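Local coordinates for tetratricopeptide TPR_2 repeat protein (Thermobaculum terrenum, PDB 5DJS) that is of uncertain function but joins tetratricopeptide repeats to a glycosyltransferase family 41 region of the GT-B clan and binds uridine-5'-diphosphate, at residues Gln458-Arg463 against Ile469-Gly474; Glu182-Ala187 against Ala506-Ala511. The protein carries 1 engineered substitution. All coordinates share one frame; numbering follows the deposited sequence.

Contact 1. Residues Gln458-Arg463 against Ile469-Gly474; sequences QELVSR and IDIALG
Leu460 and Ile471 bring the two backbones closest, their CA atoms 6.6 Å apart, where the chain entering edge strand 461-462 passes beside helix 465-477. This is a strand-to-helix step at the margin of a parallel six-stranded sheet, in one of the two Rossmann-like halves of a GT-B fold, and it illustrates how a single branched side chain can fill the angle between an edge strand and the helix that follows it. Ile471 does nearly all the work. CG2 stands anti to the backbone N and lies 4.2 Å from Leu460 CD2. The other branch runs out through CG1 with an extended second torsion (chi2 166°), which carries CD1 to 3.9 Å from Ser462 N. Side chain to side chain, the same methyl lies 4.0 Å from Ser462 CB. No hydrogen bond crosses between the segments, and the isoleucine's carbons rest partly on polar backbone atoms. The polar side-chain ends find their partners outside the two segments: Ser462 OG bonds to Thr437 O on the neighbouring strand, while Glu459 OE2 forms a salt bridge with Arg484 of helix 479-521. Leu460 also packs on Leu475 and Pro434, so the leucine is buried from several sides. CG1, CG2 and CD1 of Ile471 all gather around Glu459 O, with CD1 the nearest at 3.5 Å.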
loop_
_atom_site.group_PDB
_atom_site.type_symbol
_atom_site.label_atom_id
_atom_site.label_comp_id
_atom_site.label_asym_id
_atom_site.label_seq_id
_atom_site.Cartn_x
_atom_site.Cartn_y
_atom_site.Cartn_z
ATOM N N GLN A 458 -18.219 15.988 -2.048
ATOM C CA GLN A 458 -17.957 16.009 -3.504
ATOM C C GLN A 458 -17.421 17.353 -4.026
ATOM O O GLN A 458 -16.853 17.416 -5.129
ATOM C CB GLN A 458 -19.178 15.559 -4.355
ATOM C CG GLN A 458 -20.561 16.130 -4.019
ATOM C CD GLN A 458 -21.318 15.412 -2.883
ATOM O OE1 GLN A 458 -22.096 16.053 -2.170
ATOM N NE2 GLN A 458 -21.100 14.100 -2.704
ATOM N N GLU A 459 -17.607 18.418 -3.249
ATOM C CA GLU A 459 -17.082 19.741 -3.598
ATOM C C GLU A 459 -15.550 19.819 -3.485
ATOM O O GLU A 459 -14.945 20.750 -4.020
ATOM C CB GLU A 459 -17.746 20.827 -2.741
ATOM C CG GLU A 459 -17.258 20.876 -1.308
ATOM C CD GLU A 459 -18.275 21.481 -0.372
ATOM O OE1 GLU A 459 -19.072 20.714 0.197
ATOM O OE2 GLU A 459 -18.277 22.719 -0.206
ATOM N N LEU A 460 -14.932 18.856 -2.794
ATOM C CA LEU A 460 -13.471 18.732 -2.739
ATOM C C LEU A 460 -12.873 17.779 -3.800
ATOM O O LEU A 460 -11.712 17.381 -3.694
ATOM C CB LEU A 460 -13.049 18.275 -1.338
ATOM C CG LEU A 460 -13.592 19.059 -0.144
ATOM C CD1 LEU A 460 -12.937 18.584 1.142
ATOM C CD2 LEU A 460 -13.359 20.551 -0.314
ATOM N N VAL A 461 -13.636 17.455 -4.841
ATOM C CA VAL A 461 -13.226 16.465 -5.840
ATOM C C VAL A 461 -13.140 17.123 -7.222
ATOM O O VAL A 461 -14.157 17.379 -7.861
ATOM C CB VAL A 461 -14.214 15.267 -5.864
ATOM C CG1 VAL A 461 -13.842 14.265 -6.941
ATOM C CG2 VAL A 461 -14.258 14.587 -4.495
ATOM N N SER A 462 -11.921 17.374 -7.686
ATOM C CA SER A 462 -11.708 17.951 -9.009
ATOM C C SER A 462 -11.696 16.863 -10.068
ATOM O O SER A 462 -11.307 15.740 -9.792
ATOM C CB SER A 462 -10.395 18.723 -9.045
ATOM O OG SER A 462 -9.322 17.912 -8.615
ATOM N N ARG A 463 -12.154 17.207 -11.266
ATOM C CA ARG A 463 -12.066 16.341 -12.442
ATOM C C ARG A 463 -10.940 16.796 -13.389
ATOM O O ARG A 463 -10.652 16.099 -14.359
ATOM C CB ARG A 463 -13.404 16.320 -13.207
ATOM C CG ARG A 463 -14.653 16.077 -12.353
ATOM C CD ARG A 463 -15.740 17.114 -12.641
ATOM N NE ARG A 463 -16.765 17.160 -11.591
ATOM C CZ ARG A 463 -17.907 16.462 -11.570
ATOM N NH1 ARG A 463 -18.239 15.617 -12.552
ATOM N NH2 ARG A 463 -18.741 16.608 -10.538
ATOM N N ILE A 469 -6.478 23.012 -8.433
ATOM C CA ILE A 469 -5.885 24.265 -7.942
ATOM C C ILE A 469 -6.976 25.182 -7.370
ATOM O O ILE A 469 -6.868 25.628 -6.224
ATOM C CB ILE A 469 -5.098 25.006 -9.059
ATOM C CG1 ILE A 469 -3.860 24.200 -9.482
ATOM C CG2 ILE A 469 -4.641 26.384 -8.591
ATOM C CD1 ILE A 469 -3.280 24.598 -10.827
ATOM N N ASP A 470 -8.021 25.433 -8.171
ATOM C CA ASP A 470 -9.133 26.338 -7.805
ATOM C C ASP A 470 -9.811 25.968 -6.488
ATOM O O ASP A 470 -10.128 26.851 -5.686
ATOM C CB ASP A 470 -10.202 26.385 -8.909
ATOM C CG ASP A 470 -9.726 27.083 -10.169
ATOM O OD1 ASP A 470 -8.602 27.622 -10.197
ATOM O OD2 ASP A 470 -10.483 27.087 -11.156
ATOM N N ILE A 471 -10.030 24.672 -6.272
ATOM C CA ILE A 471 -10.628 24.191 -5.021
ATOM C C ILE A 471 -9.701 24.482 -3.833
ATOM O O ILE A 471 -10.171 24.927 -2.787
ATOM C CB ILE A 471 -11.023 22.694 -5.105
ATOM C CG1 ILE A 471 -12.194 22.530 -6.087
ATOM C CG2 ILE A 471 -11.433 22.150 -3.738
ATOM C CD1 ILE A 471 -12.471 21.109 -6.534
ATOM N N ALA A 472 -8.401 24.248 -4.009
ATOM C CA ALA A 472 -7.409 24.502 -2.955
ATOM C C ALA A 472 -7.248 25.999 -2.654
ATOM O O ALA A 472 -7.036 26.382 -1.498
ATOM C CB ALA A 472 -6.064 23.893 -3.328
ATOM N N LEU A 473 -7.321 26.824 -3.700
ATOM C CA LEU A 473 -7.330 28.286 -3.562
ATOM C C LEU A 473 -8.567 28.771 -2.799
ATOM O O LEU A 473 -8.442 29.529 -1.831
ATOM C CB LEU A 473 -7.251 28.961 -4.943
ATOM C CG LEU A 473 -5.867 29.327 -5.498
ATOM C CD1 LEU A 473 -4.784 28.325 -5.136
ATOM C CD2 LEU A 473 -5.923 29.529 -7.013
ATOM N N GLY A 474 -9.745 28.322 -3.239
ATOM C CA GLY A 474 -11.017 28.641 -2.583
ATOM C C GLY A 474 -11.053 28.350 -1.092
ATOM O O GLY A 474 -11.618 29.129 -0.327
#

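Contact 2. Residues Glu182-Ala187 against Ala506-Ala511; sequences EPVIEA and AELEDA
Glu509 turns its flat carboxylate to the end of segment 182-187, where OE2 comes to 4.2 Å from Ala187 O. The carbonyl oxygen lies beyond the OE2 end, tilted out of the carboxylate plane and not over a face, and two oxygens at such a separation make no bond. The OE2 corner is instead held by the residues that follow Ala187: it hydrogen-bonds to His188 ND1 and to the backbone N of Asp189. An extended chain beyond CG, starting with CG anti to the carbonyl carbon (chi1 -75°), carries the group from its helix to the residues just after the segment.

The apolar half of the contact is a single meeting of methyls. Val184 CG1 and Leu508 CD2 lie 3.9 Å apart, the two side chains crossing at about a right angle. Leu508 holds CG anti to its N (chi1 179°), and CD2 prolongs that extended line toward the valine. The backbones stay well separated, at 8.5 Å between the CA atoms of Ala187 and Ala506 and 8.9 Å between those of Val184 and Leu508, so the apolar link is made by side chains. The general lesson is of helices tied together across a long stretch of sequence: helix 176-187 flanks the first parallel sheet, and helix 479-521, near the end of the chain, returns to it, as is common for the C-terminal helix of GT-B proteins. Trp267 and Phe504 also pack on Val184, and Gln501 of the long helix adds hydrogen bonds to Pro183 O and Glu186 OE2.

Chemically, the contact divides its labour. The buried methyls supply packing, whereas the carboxylate, for which the Ala187 carbonyl is at most a modestly unfavourable neighbour, probably owes its position to the two bonds that OE2 receives.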
loop_
_atom_site.group_PDB
_atom_site.type_symbol
_atom_site.label_atom_id
_atom_site.label_comp_id
_atom_site.label_asym_id
_atom_site.label_seq_id
_atom_site.Cartn_x
_atom_site.Cartn_y
_atom_site.Cartn_z
ATOM N N GLU A 182 -8.766 -5.164 11.036
ATOM C CA GLU A 182 -9.224 -5.274 12.440
ATOM C C GLU A 182 -10.745 -5.092 12.655
ATOM O O GLU A 182 -11.378 -5.967 13.246
ATOM C CB GLU A 182 -8.431 -4.326 13.358
ATOM C CG GLU A 182 -8.899 -4.350 14.807
ATOM C CD GLU A 182 -7.920 -3.720 15.776
ATOM O OE1 GLU A 182 -7.973 -4.091 16.965
ATOM O OE2 GLU A 182 -7.110 -2.855 15.374
ATOM N N PRO A 183 -11.330 -3.969 12.190
ATOM C CA PRO A 183 -12.782 -3.838 12.336
ATOM C C PRO A 183 -13.560 -4.973 11.677
ATOM O O PRO A 183 -14.515 -5.493 12.277
ATOM C CB PRO A 183 -13.100 -2.506 11.639
ATOM C CG PRO A 183 -11.902 -2.184 10.816
ATOM C CD PRO A 183 -10.742 -2.776 11.553
ATOM N N VAL A 184 -13.143 -5.353 10.467
ATOM C CA VAL A 184 -13.814 -6.407 9.693
ATOM C C VAL A 184 -13.779 -7.764 10.408
ATOM O O VAL A 184 -14.793 -8.452 10.484
ATOM C CB VAL A 184 -13.240 -6.514 8.260
ATOM C CG1 VAL A 184 -13.743 -7.755 7.528
ATOM C CG2 VAL A 184 -13.615 -5.275 7.467
ATOM N N ILE A 185 -12.611 -8.131 10.922
ATOM C CA ILE A 185 -12.444 -9.370 11.672
ATOM C C ILE A 185 -13.299 -9.382 12.943
ATOM O O ILE A 185 -13.948 -10.386 13.229
ATOM C CB ILE A 185 -10.951 -9.625 11.997
ATOM C CG1 ILE A 185 -10.269 -10.214 10.776
ATOM C CG2 ILE A 185 -10.775 -10.584 13.163
ATOM C CD1 ILE A 185 -8.780 -10.417 10.954
ATOM N N GLU A 186 -13.286 -8.284 13.703
ATOM C CA GLU A 186 -14.100 -8.178 14.927
ATOM C C GLU A 186 -15.599 -8.327 14.642
ATOM O O GLU A 186 -16.275 -9.080 15.312
ATOM C CB GLU A 186 -13.850 -6.850 15.662
ATOM C CG GLU A 186 -14.560 -6.757 17.013
ATOM C CD GLU A 186 -14.304 -5.460 17.754
ATOM O OE1 GLU A 186 -13.994 -5.523 18.966
ATOM O OE2 GLU A 186 -14.425 -4.381 17.130
ATOM N N ALA A 187 -16.098 -7.624 13.636
ATOM C CA ALA A 187 -17.544 -7.539 13.374
ATOM C C ALA A 187 -18.129 -8.646 12.494
ATOM O O ALA A 187 -19.335 -8.651 12.242
ATOM C CB ALA A 187 -17.872 -6.178 12.760
ATOM N N ALA A 506 -21.160 -5.872 7.027
ATOM C CA ALA A 506 -22.407 -6.459 6.547
ATOM C C ALA A 506 -22.501 -6.341 5.024
ATOM O O ALA A 506 -22.895 -7.295 4.365
ATOM C CB ALA A 506 -23.615 -5.807 7.225
ATOM N N GLU A 507 -22.139 -5.182 4.472
ATOM C CA GLU A 507 -22.138 -4.990 3.005
ATOM C C GLU A 507 -21.124 -5.905 2.267
ATOM O O GLU A 507 -21.387 -6.366 1.140
ATOM C CB GLU A 507 -21.908 -3.516 2.653
ATOM C CG GLU A 507 -23.179 -2.690 2.620
ATOM C CD GLU A 507 -23.911 -2.812 1.292
ATOM O OE1 GLU A 507 -23.266 -2.637 0.220
ATOM O OE2 GLU A 507 -25.135 -3.082 1.320
ATOM N N LEU A 508 -19.984 -6.158 2.917
ATOM C CA LEU A 508 -18.950 -7.059 2.402
ATOM C C LEU A 508 -19.419 -8.518 2.463
ATOM O O LEU A 508 -19.342 -9.260 1.481
ATOM C CB LEU A 508 -17.655 -6.871 3.210
ATOM C CG LEU A 508 -16.426 -7.718 2.874
ATOM C CD1 LEU A 508 -15.857 -7.282 1.533
ATOM C CD2 LEU A 508 -15.385 -7.612 3.981
ATOM N N GLU A 509 -19.902 -8.919 3.632
ATOM C CA GLU A 509 -20.561 -10.222 3.814
ATOM C C GLU A 509 -21.678 -10.472 2.804
ATOM O O GLU A 509 -21.827 -11.582 2.311
ATOM C CB GLU A 509 -21.123 -10.330 5.227
ATOM C CG GLU A 509 -20.059 -10.565 6.287
ATOM C CD GLU A 509 -20.598 -10.431 7.702
ATOM O OE1 GLU A 509 -21.767 -10.018 7.880
ATOM O OE2 GLU A 509 -19.851 -10.746 8.652
ATOM N N ASP A 510 -22.454 -9.436 2.497
ATOM C CA ASP A 510 -23.457 -9.511 1.432
ATOM C C ASP A 510 -22.793 -9.841 0.083
ATOM O O ASP A 510 -23.331 -10.631 -0.685
ATOM C CB ASP A 510 -24.254 -8.199 1.323
ATOM C CG ASP A 510 -25.695 -8.429 0.946
ATOM O OD1 ASP A 510 -26.452 -8.865 1.843
ATOM O OD2 ASP A 510 -26.066 -8.175 -0.227
ATOM N N ALA A 511 -21.631 -9.235 -0.189
ATOM C CA ALA A 511 -20.854 -9.520 -1.409
ATOM C C ALA A 511 -20.238 -10.925 -1.425
ATOM O O ALA A 511 -20.338 -11.622 -2.441
ATOM C CB ALA A 511 -19.775 -8.471 -1.623
#

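The two contacts are separate in space, with centres 33 Å apart and nearest atoms about 17 Å apart, yet the chain connects them directly: helix 465-477 of contact 1 is followed by helix 479-521, which supplies half of contact 2. Contact 1 is local, only five residues separating its segments, and is nested within the 318-residue span that contact 2 closes. One long helix thus serves both, through Arg484 near its start and Leu508 and Glu509 further along. Neither contact includes a residue of the uridine-5'-diphosphate pocket. Strand 461-462 of contact 1 lies next to strand 435-438 in its sheet, and that strand follows helix 423-430 bearing the pocket residues Thr423, Thr424 and Glu427.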